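Local coordinates for DNA-binding protein (Silicibacter pomeroyi, PDB 3EUS) that probably binds DNA through a helix-turn-helix domain of the XRE/Cro-C1 type and forms a two-chain assembly, at residues R8-R20 with V71-Q85. Numbering follows the deposited sequence.
Sequences RTPEHVYLCQRLR and VVSEIVATIAEGRAQ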
ATOM      1  N   ARG A   8       7.827   7.623  10.715  1.00 29.59           N
ATOM      2  CA  ARG A   8       7.662   7.573  12.184  1.00 28.81           C
ATOM      3  C   ARG A   8       6.215   7.651  12.643  1.00 26.65           C
ATOM      4  O   ARG A   8       5.961   7.690  13.830  1.00 26.78           O
ATOM      5  CB  ARG A   8       8.384   8.726  12.907  1.00 29.14           C
ATOM      6  CG  ARG A   8       9.624   9.268  12.302  1.00 32.95           C
ATOM      7  CD  ARG A   8      10.742   9.389  13.372  1.00 37.07           C
ATOM      8  NE  ARG A   8      11.328   8.060  13.592  1.00 41.33           N
ATOM      9  CZ  ARG A   8      12.457   7.797  14.252  1.00 43.85           C
ATOM     10  NH1 ARG A   8      12.861   6.531  14.367  1.00 45.81           N
ATOM     11  NH2 ARG A   8      13.173   8.774  14.808  1.00 45.63           N
ATOM     12  N   THR A   9       5.248   7.714  11.736  1.00 24.34           N
ATOM     13  CA  THR A   9       3.877   7.867  12.197  1.00 23.27           C
ATOM     14  C   THR A   9       3.415   6.516  12.746  1.00 21.74           C
ATOM     15  O   THR A   9       3.973   5.458  12.373  1.00 20.58           O
ATOM     16  CB  THR A   9       2.958   8.241  11.032  1.00 23.93           C
ATOM     17  OG1 THR A   9       2.886   7.121  10.155  1.00 22.79           O
ATOM     18  CG2 THR A   9       3.519   9.435  10.283  1.00 25.12           C
ATOM     19  N   PRO A  10       2.403   6.534  13.589  1.00 21.11           N
ATOM     20  CA  PRO A  10       1.763   5.332  14.069  1.00 20.37           C
ATOM     21  C   PRO A  10       1.399   4.375  12.954  1.00 19.00           C
ATOM     22  O   PRO A  10       1.483   3.149  13.136  1.00 17.04           O
ATOM     23  CB  PRO A  10       0.477   5.855  14.712  1.00 20.04           C
ATOM     24  CG  PRO A  10       0.809   7.213  15.117  1.00 22.29           C
ATOM     25  CD  PRO A  10       1.828   7.739  14.219  1.00 21.77           C
ATOM     26  N   GLU A  11       0.981   4.921  11.803  1.00 18.55           N
ATOM     27  CA  GLU A  11       0.570   4.068  10.693  1.00 18.30           C
ATOM     28  C   GLU A  11       1.742   3.288  10.068  1.00 18.73           C
ATOM     29  O   GLU A  11       1.622   2.113   9.744  1.00 16.57           O
ATOM     30  CB  GLU A  11      -0.154   4.891   9.636  1.00 19.48           C
ATOM     31  CG  GLU A  11      -1.466   5.422  10.125  1.00 20.67           C
ATOM     32  CD  GLU A  11      -1.407   6.787  10.797  1.00 25.66           C
ATOM     33  OE1 GLU A  11      -0.360   7.263  11.317  1.00 22.73           O
ATOM     34  OE2 GLU A  11      -2.496   7.382  10.835  1.00 30.92           O
ATOM     35  N   HIS A  12       2.878   3.941   9.922  1.00 19.21           N
ATOM     36  CA  HIS A  12       4.082   3.273   9.400  1.00 20.06           C
ATOM     37  C   HIS A  12       4.580   2.208  10.342  1.00 19.70           C
ATOM     38  O   HIS A  12       4.973   1.115   9.915  1.00 19.16           O
ATOM     39  CB  HIS A  12       5.218   4.260   9.269  1.00 21.60           C
ATOM     40  CG  HIS A  12       4.977   5.268   8.221  1.00 26.70           C
ATOM     41  ND1 HIS A  12       4.468   6.517   8.507  1.00 33.18           N
ATOM     42  CD2 HIS A  12       5.143   5.213   6.881  1.00 31.22           C
ATOM     43  CE1 HIS A  12       4.326   7.190   7.374  1.00 34.47           C
ATOM     44  NE2 HIS A  12       4.725   6.419   6.376  1.00 33.72           N
ATOM     45  N   VAL A  13       4.593   2.542  11.618  1.00 17.96           N
ATOM     46  CA  VAL A  13       5.068   1.600  12.629  1.00 18.17           C
ATOM     47  C   VAL A  13       4.167   0.343  12.604  1.00 17.57           C
ATOM     48  O   VAL A  13       4.629  -0.791  12.568  1.00 16.45           O
ATOM     49  CB  VAL A  13       5.093   2.296  14.007  1.00 17.90           C
ATOM     50  CG1 VAL A  13       5.061   1.302  15.166  1.00 20.31           C
ATOM     51  CG2 VAL A  13       6.280   3.217  14.114  1.00 17.67           C
ATOM     52  N   TYR A  14       2.865   0.563  12.546  1.00 16.42           N
ATOM     53  CA  TYR A  14       1.892  -0.563  12.415  1.00 15.99           C
ATOM     54  C   TYR A  14       2.091  -1.364  11.132  1.00 15.46           C
ATOM     55  O   TYR A  14       2.109  -2.577  11.149  1.00 14.50           O
ATOM     56  CB  TYR A  14       0.471  -0.034  12.497  1.00 15.11           C
ATOM     57  CG  TYR A  14      -0.578  -1.056  12.224  1.00 15.33           C
ATOM     58  CD1 TYR A  14      -0.924  -1.998  13.191  1.00 18.53           C
ATOM     59  CD2 TYR A  14      -1.230  -1.093  11.019  1.00 17.56           C
ATOM     60  CE1 TYR A  14      -1.881  -2.945  12.943  1.00 18.71           C
ATOM     61  CE2 TYR A  14      -2.159  -2.042  10.763  1.00 19.34           C
ATOM     62  CZ  TYR A  14      -2.496  -2.945  11.728  1.00 17.84           C
ATOM     63  OH  TYR A  14      -3.442  -3.892  11.472  1.00 23.33           O
ATOM     64  N   LEU A  15       2.224  -0.696  10.002  1.00 14.81           N
ATOM     65  CA  LEU A  15       2.360  -1.373   8.736  1.00 13.98           C
ATOM     66  C   LEU A  15       3.595  -2.271   8.823  1.00 14.77           C
ATOM     67  O   LEU A  15       3.567  -3.453   8.456  1.00 12.15           O
ATOM     68  CB  LEU A  15       2.525  -0.367   7.613  1.00 14.44           C
ATOM     69  CG  LEU A  15       2.917  -0.939   6.261  1.00 15.81           C
ATOM     70  CD1 LEU A  15       1.918  -2.040   5.753  1.00 17.77           C
ATOM     71  CD2 LEU A  15       3.036   0.200   5.218  1.00 19.76           C
ATOM     72  N   CYS A  16       4.653  -1.722   9.409  1.00 13.96           N
ATOM     73  CA  CYS A  16       5.901  -2.442   9.451  1.00 15.32           C
ATOM     74  C   CYS A  16       5.773  -3.648  10.318  1.00 13.89           C
ATOM     75  O   CYS A  16       6.335  -4.690   9.982  1.00 13.58           O
ATOM     76  CB  CYS A  16       7.020  -1.544   9.893  1.00 15.23           C
ATOM     77  SG  CYS A  16       7.488  -0.527   8.443  1.00 23.24           S
ATOM     78  N   GLN A  17       5.060  -3.509  11.433  1.00 14.37           N
ATOM     79  CA  GLN A  17       4.795  -4.636  12.294  1.00 13.64           C
ATOM     80  C   GLN A  17       4.068  -5.741  11.513  1.00 13.91           C
ATOM     81  O   GLN A  17       4.386  -6.933  11.629  1.00 13.19           O
ATOM     82  CB  GLN A  17       3.978  -4.151  13.542  1.00 14.76           C
ATOM     83  CG  GLN A  17       3.394  -5.218  14.368  1.00 19.87           C
ATOM     84  CD  GLN A  17       4.386  -6.209  14.894  1.00 27.61           C
ATOM     85  OE1 GLN A  17       4.024  -7.381  15.173  1.00 33.50           O
ATOM     86  NE2 GLN A  17       5.624  -5.763  15.107  1.00 27.70           N
ATOM     87  N   ARG A  18       3.039  -5.362  10.783  1.00 14.70           N
ATOM     88  CA  ARG A  18       2.268  -6.341   9.981  1.00 13.40           C
ATOM     89  C   ARG A  18       3.092  -6.954   8.867  1.00 12.87           C
ATOM     90  O   ARG A  18       2.916  -8.151   8.590  1.00 13.29           O
ATOM     91  CB  ARG A  18       0.996  -5.736   9.367  1.00 14.11           C
ATOM     92  CG  ARG A  18      -0.051  -5.280  10.331  1.00 14.46           C
ATOM     93  CD  ARG A  18      -0.425  -6.384  11.402  1.00 14.85           C
ATOM     94  NE  ARG A  18      -1.051  -7.526  10.730  1.00 15.22           N
ATOM     95  CZ  ARG A  18      -2.374  -7.720  10.611  1.00 19.71           C
ATOM     96  NH1 ARG A  18      -3.236  -6.828  11.069  1.00 18.57           N
ATOM     97  NH2 ARG A  18      -2.827  -8.836  10.052  1.00 18.45           N
ATOM     98  N   LEU A  19       3.982  -6.189   8.245  1.00 11.81           N
ATOM     99  CA  LEU A  19       4.845  -6.759   7.179  1.00 12.90           C
ATOM    100  C   LEU A  19       5.731  -7.830   7.777  1.00 11.76           C
ATOM    101  O   LEU A  19       5.868  -8.966   7.253  1.00 11.39           O
ATOM    102  CB  LEU A  19       5.658  -5.678   6.564  1.00 12.12           C
ATOM    103  CG  LEU A  19       4.900  -4.755   5.621  1.00 11.63           C
ATOM    104  CD1 LEU A  19       5.847  -3.625   5.209  1.00 13.87           C
ATOM    105  CD2 LEU A  19       4.391  -5.561   4.449  1.00 15.02           C
ATOM    106  N   ARG A  20       6.326  -7.497   8.906  1.00 12.05           N
ATOM    107  CA  ARG A  20       7.218  -8.445   9.571  1.00 11.55           C
ATOM    108  C   ARG A  20       6.434  -9.659  10.052  1.00 12.01           C
ATOM    109  O   ARG A  20       6.909 -10.789   9.944  1.00 13.22           O
ATOM    110  CB  ARG A  20       7.984  -7.779  10.756  1.00 12.63           C
ATOM    111  CG  ARG A  20       8.813  -8.742  11.574  1.00 13.41           C
ATOM    112  CD  ARG A  20       9.547  -8.060  12.795  1.00 12.26           C
ATOM    113  NE  ARG A  20       8.703  -7.066  13.479  1.00 18.21           N
ATOM    114  CZ  ARG A  20       8.841  -5.735  13.328  1.00 23.49           C
ATOM    115  NH1 ARG A  20       9.857  -5.220  12.605  1.00 23.27           N
ATOM    116  NH2 ARG A  20       8.034  -4.899  13.987  1.00 23.66           N
ATOM    117  N   VAL A  71      -5.227 -11.182   4.755  1.00 15.19           N
ATOM    118  CA  VAL A  71      -5.225 -10.137   5.787  1.00 15.29           C
ATOM    119  C   VAL A  71      -4.948  -8.724   5.259  1.00 15.52           C
ATOM    120  O   VAL A  71      -4.940  -7.750   6.034  1.00 15.05           O
ATOM    121  CB  VAL A  71      -4.281 -10.469   6.976  1.00 14.72           C
ATOM    122  CG1 VAL A  71      -4.743 -11.755   7.663  1.00 15.42           C
ATOM    123  CG2 VAL A  71      -2.795 -10.522   6.552  1.00 15.16           C
ATOM    124  N   VAL A  72      -4.841  -8.600   3.944  1.00 16.25           N
ATOM    125  CA  VAL A  72      -4.628  -7.294   3.306  1.00 16.81           C
ATOM    126  C   VAL A  72      -5.762  -6.306   3.716  1.00 17.51           C
ATOM    127  O   VAL A  72      -5.498  -5.175   4.113  1.00 18.85           O
ATOM    128  CB  VAL A  72      -4.464  -7.434   1.761  1.00 17.11           C
ATOM    129  CG1 VAL A  72      -4.624  -6.080   1.039  1.00 17.73           C
ATOM    130  CG2 VAL A  72      -2.978  -8.002   1.384  1.00 14.79           C
ATOM    131  N   SER A  73      -7.026  -6.752   3.612  1.00 17.45           N
ATOM    132  CA  SER A  73      -8.149  -5.848   3.870  1.00 17.28           C
ATOM    133  C   SER A  73      -8.071  -5.303   5.318  1.00 16.16           C
ATOM    134  O   SER A  73      -8.283  -4.128   5.569  1.00 14.97           O
ATOM    135  CB  SER A  73      -9.478  -6.565   3.577  1.00 17.94           C
ATOM    136  OG  SER A  73     -10.514  -5.717   3.879  1.00 23.03           O
ATOM    137  N   GLU A  74      -7.771  -6.175   6.263  1.00 15.66           N
ATOM    138  CA  GLU A  74      -7.647  -5.804   7.668  1.00 16.30           C
ATOM    139  C   GLU A  74      -6.519  -4.796   7.899  1.00 15.30           C
ATOM    140  O   GLU A  74      -6.728  -3.838   8.597  1.00 15.13           O
ATOM    141  CB  GLU A  74      -7.370  -7.041   8.461  1.00 18.84           C
ATOM    142  CG  GLU A  74      -7.344  -6.957  10.002  1.00 18.67           C
ATOM    143  CD  GLU A  74      -6.889  -8.329  10.580  1.00 20.37           C
ATOM    144  OE1 GLU A  74      -5.665  -8.542  10.828  1.00 18.45           O
ATOM    145  OE2 GLU A  74      -7.751  -9.215  10.737  1.00 21.37           O
ATOM    146  N   ILE A  75      -5.353  -5.072   7.342  1.00 15.81           N
ATOM    147  CA  ILE A  75      -4.169  -4.165   7.449  1.00 15.35           C
ATOM    148  C   ILE A  75      -4.532  -2.741   6.946  1.00 16.15           C
ATOM    149  O   ILE A  75      -4.380  -1.749   7.663  1.00 16.10           O
ATOM    150  CB  ILE A  75      -2.985  -4.742   6.700  1.00 16.17           C
ATOM    151  CG1 ILE A  75      -2.522  -6.067   7.380  1.00 15.13           C
ATOM    152  CG2 ILE A  75      -1.827  -3.675   6.610  1.00 16.90           C
ATOM    153  CD1 ILE A  75      -1.512  -6.861   6.586  1.00 17.97           C
ATOM    154  N   VAL A  76      -5.114  -2.677   5.751  1.00 15.69           N
ATOM    155  CA  VAL A  76      -5.389  -1.410   5.086  1.00 15.99           C
ATOM    156  C   VAL A  76      -6.520  -0.664   5.804  1.00 15.86           C
ATOM    157  O   VAL A  76      -6.408   0.524   6.066  1.00 15.69           O
ATOM    158  CB  VAL A  76      -5.714  -1.654   3.578  1.00 15.27           C
ATOM    159  CG1 VAL A  76      -6.303  -0.352   2.913  1.00 19.19           C
ATOM    160  CG2 VAL A  76      -4.559  -2.265   2.801  1.00 15.30           C
ATOM    161  N   ALA A  77      -7.576  -1.376   6.235  1.00 16.39           N
ATOM    162  CA  ALA A  77      -8.652  -0.734   6.981  1.00 17.44           C
ATOM    163  C   ALA A  77      -8.158  -0.189   8.320  1.00 17.89           C
ATOM    164  O   ALA A  77      -8.614   0.863   8.764  1.00 18.96           O
ATOM    165  CB  ALA A  77      -9.841  -1.740   7.237  1.00 17.13           C
ATOM    166  N   THR A  78      -7.286  -0.955   8.984  1.00 18.03           N
ATOM    167  CA  THR A  78      -6.752  -0.534  10.305  1.00 18.30           C
ATOM    168  C   THR A  78      -5.905   0.723  10.132  1.00 18.61           C
ATOM    169  O   THR A  78      -6.041   1.711  10.919  1.00 17.74           O
ATOM    170  CB  THR A  78      -5.990  -1.702  10.997  1.00 17.65           C
ATOM    171  OG1 THR A  78      -6.879  -2.808  11.128  1.00 17.35           O
ATOM    172  CG2 THR A  78      -5.538  -1.332  12.415  1.00 18.74           C
ATOM    173  N   ILE A  79      -5.056   0.726   9.098  1.00 19.56           N
ATOM    174  CA  ILE A  79      -4.274   1.928   8.782  1.00 19.56           C
ATOM    175  C   ILE A  79      -5.207   3.100   8.542  1.00 20.61           C
ATOM    176  O   ILE A  79      -4.981   4.180   9.145  1.00 21.36           O
ATOM    177  CB  ILE A  79      -3.307   1.737   7.600  1.00 19.71           C
ATOM    178  CG1 ILE A  79      -2.163   0.770   7.982  1.00 19.15           C
ATOM    179  CG2 ILE A  79      -2.774   3.108   7.132  1.00 20.80           C
ATOM    180  CD1 ILE A  79      -1.535   0.168   6.840  1.00 22.57           C
ATOM    181  N   ALA A  80      -6.284   2.890   7.754  1.00 20.50           N
ATOM    182  CA  ALA A  80      -7.216   3.950   7.326  1.00 21.42           C
ATOM    183  C   ALA A  80      -7.943   4.641   8.480  1.00 23.69           C
ATOM    184  O   ALA A  80      -8.132   5.872   8.463  1.00 23.79           O
ATOM    185  CB  ALA A  80      -8.255   3.437   6.247  1.00 20.14           C
ATOM    186  N   GLU A  81      -8.315   3.854   9.473  1.00 24.65           N
ATOM    187  CA  GLU A  81      -9.097   4.324  10.588  1.00 27.70           C
ATOM    188  C   GLU A  81      -8.272   5.146  11.610  1.00 30.16           C
ATOM    189  O   GLU A  81      -8.834   5.831  12.431  1.00 30.02           O
ATOM    190  CB  GLU A  81      -9.705   3.117  11.253  1.00 26.49           C
ATOM    191  CG  GLU A  81     -10.942   3.351  12.074  1.00 29.59           C
ATOM    192  CD  GLU A  81     -12.074   2.421  11.638  1.00 26.91           C
ATOM    193  OE1 GLU A  81     -11.793   1.307  11.136  1.00 20.17           O
ATOM    194  OE2 GLU A  81     -13.216   2.855  11.759  1.00 23.45           O
ATOM    195  N   GLY A  82      -6.953   5.082  11.554  1.00 34.07           N
ATOM    196  CA  GLY A  82      -6.137   5.797  12.531  1.00 37.85           C
ATOM    197  C   GLY A  82      -6.166   5.130  13.899  1.00 40.50           C
ATOM    198  O   GLY A  82      -5.875   5.765  14.924  1.00 42.23           O
ATOM    199  N   ARG A  83      -6.506   3.863  13.889  1.00 43.57           N
ATOM    200  CA  ARG A  83      -6.487   3.033  15.048  1.00 45.69           C
ATOM    201  C   ARG A  83      -5.107   2.407  14.996  1.00 47.00           C
ATOM    202  O   ARG A  83      -4.573   1.901  15.989  1.00 47.47           O
ATOM    203  CB  ARG A  83      -7.575   1.974  14.906  1.00 46.43           C
ATOM    204  CG  ARG A  83      -7.440   1.087  13.697  1.00 47.58           C
ATOM    205  CD  ARG A  83      -8.418  -0.095  13.767  1.00 50.04           C
ATOM    206  NE  ARG A  83      -9.491  -0.011  12.776  1.00 51.87           N
ATOM    207  CZ  ARG A  83      -9.970  -1.035  12.070  1.00 55.42           C
ATOM    208  NH1 ARG A  83      -9.510  -2.277  12.204  1.00 56.01           N
ATOM    209  NH2 ARG A  83     -10.959  -0.831  11.228  1.00 57.10           N
ATOM    210  N   ALA A  84      -4.515   2.528  13.808  1.00 47.85           N
ATOM    211  CA  ALA A  84      -3.134   2.147  13.553  1.00 48.36           C
ATOM    212  C   ALA A  84      -2.531   1.538  14.797  1.00 48.89           C
ATOM    213  O   ALA A  84      -1.841   2.207  15.567  1.00 48.76           O
ATOM    214  CB  ALA A  84      -2.325   3.354  13.104  1.00 48.07           C
ATOM    215  N   GLN A  85      -2.806   0.258  14.987  1.00 49.65           N
ATOM    216  CA  GLN A  85      -2.360  -0.449  16.181  1.00 49.82           C
ATOM    217  C   GLN A  85      -0.862  -0.762  16.161  1.00 49.76           C
ATOM    218  O   GLN A  85      -0.070  -0.217  16.911  1.00 49.42           O
ATOM    219  CB  GLN A  85      -3.147  -1.736  16.327  1.00 49.90           C
ATOM    220  CG  GLN A  85      -4.558  -1.687  15.756  1.00 50.97           C
ATOM    221  CD  GLN A  85      -5.340  -2.971  16.011  1.00 52.68           C
ATOM    222  OE1 GLN A  85      -6.388  -2.960  16.668  1.00 53.18           O
ATOM    223  NE2 GLN A  85      -4.824  -4.087  15.505  1.00 52.08           N
TER
HETATM  224  O   HOH W   1       1.156   2.190  15.409  1.00 26.09           O
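Tyr14 reaches across from helix 10-25 to the last helix, 72-81, its ring wedged between that helix and the tail that turns back after it. With CG anti to the backbone N (chi1 173°), the ring extends over to Thr78, whose CG2 lies 3.4 Å from Tyr14 OH. One ring edge meets Ile79, with CG1 3.7 Å from Tyr14 CD2, and the carbonyl oxygen of Ile75. Gln85 runs side by side with Tyr14, pointing the same way, its CB 3.8 Å from Tyr14 CE1, while Ala84 sets its methyl against Glu11 CG.

Arg18, one turn on, is bent at chi2 and chi3 and folds back over Tyr14, its CG above one face of the ring near the rim. Ile75 CG1 sits over the centre of the guanidinium, 3.6 Å from Arg18 CZ. The group meets Glu74 end-on: NH1 and NH2 of Arg18 both donate to Glu74 OE1 at 3.0 Å, close to the guanidinium plane, with the carboxylate turned 47° from it. Arg18 NH1 also donates to Tyr14 OH. Cut back to alanine, this position would probably leave Glu74 without this charge partner and Tyr14 OH without this donor, and would uncover Ile75 CG1.

Deeper down, Leu15 CD1 approaches Ile75 CG2 at 4.2 Å; Phe59 and Met63 of helix 56-65 back Leu15 and Ile75 respectively, and Ile57 of the second subunit packs on Leu15. Segments 10-20 and 72-81 run nearly antiparallel (165°), packing the C-terminal helix on the first helix of what is probably an XRE-type helix-turn-helix domain. Shared between Glu74 and Tyr14 OH, the guanidinium is probably fixed in its turn, and the buried tyrosine's hydroxyl gains a donor.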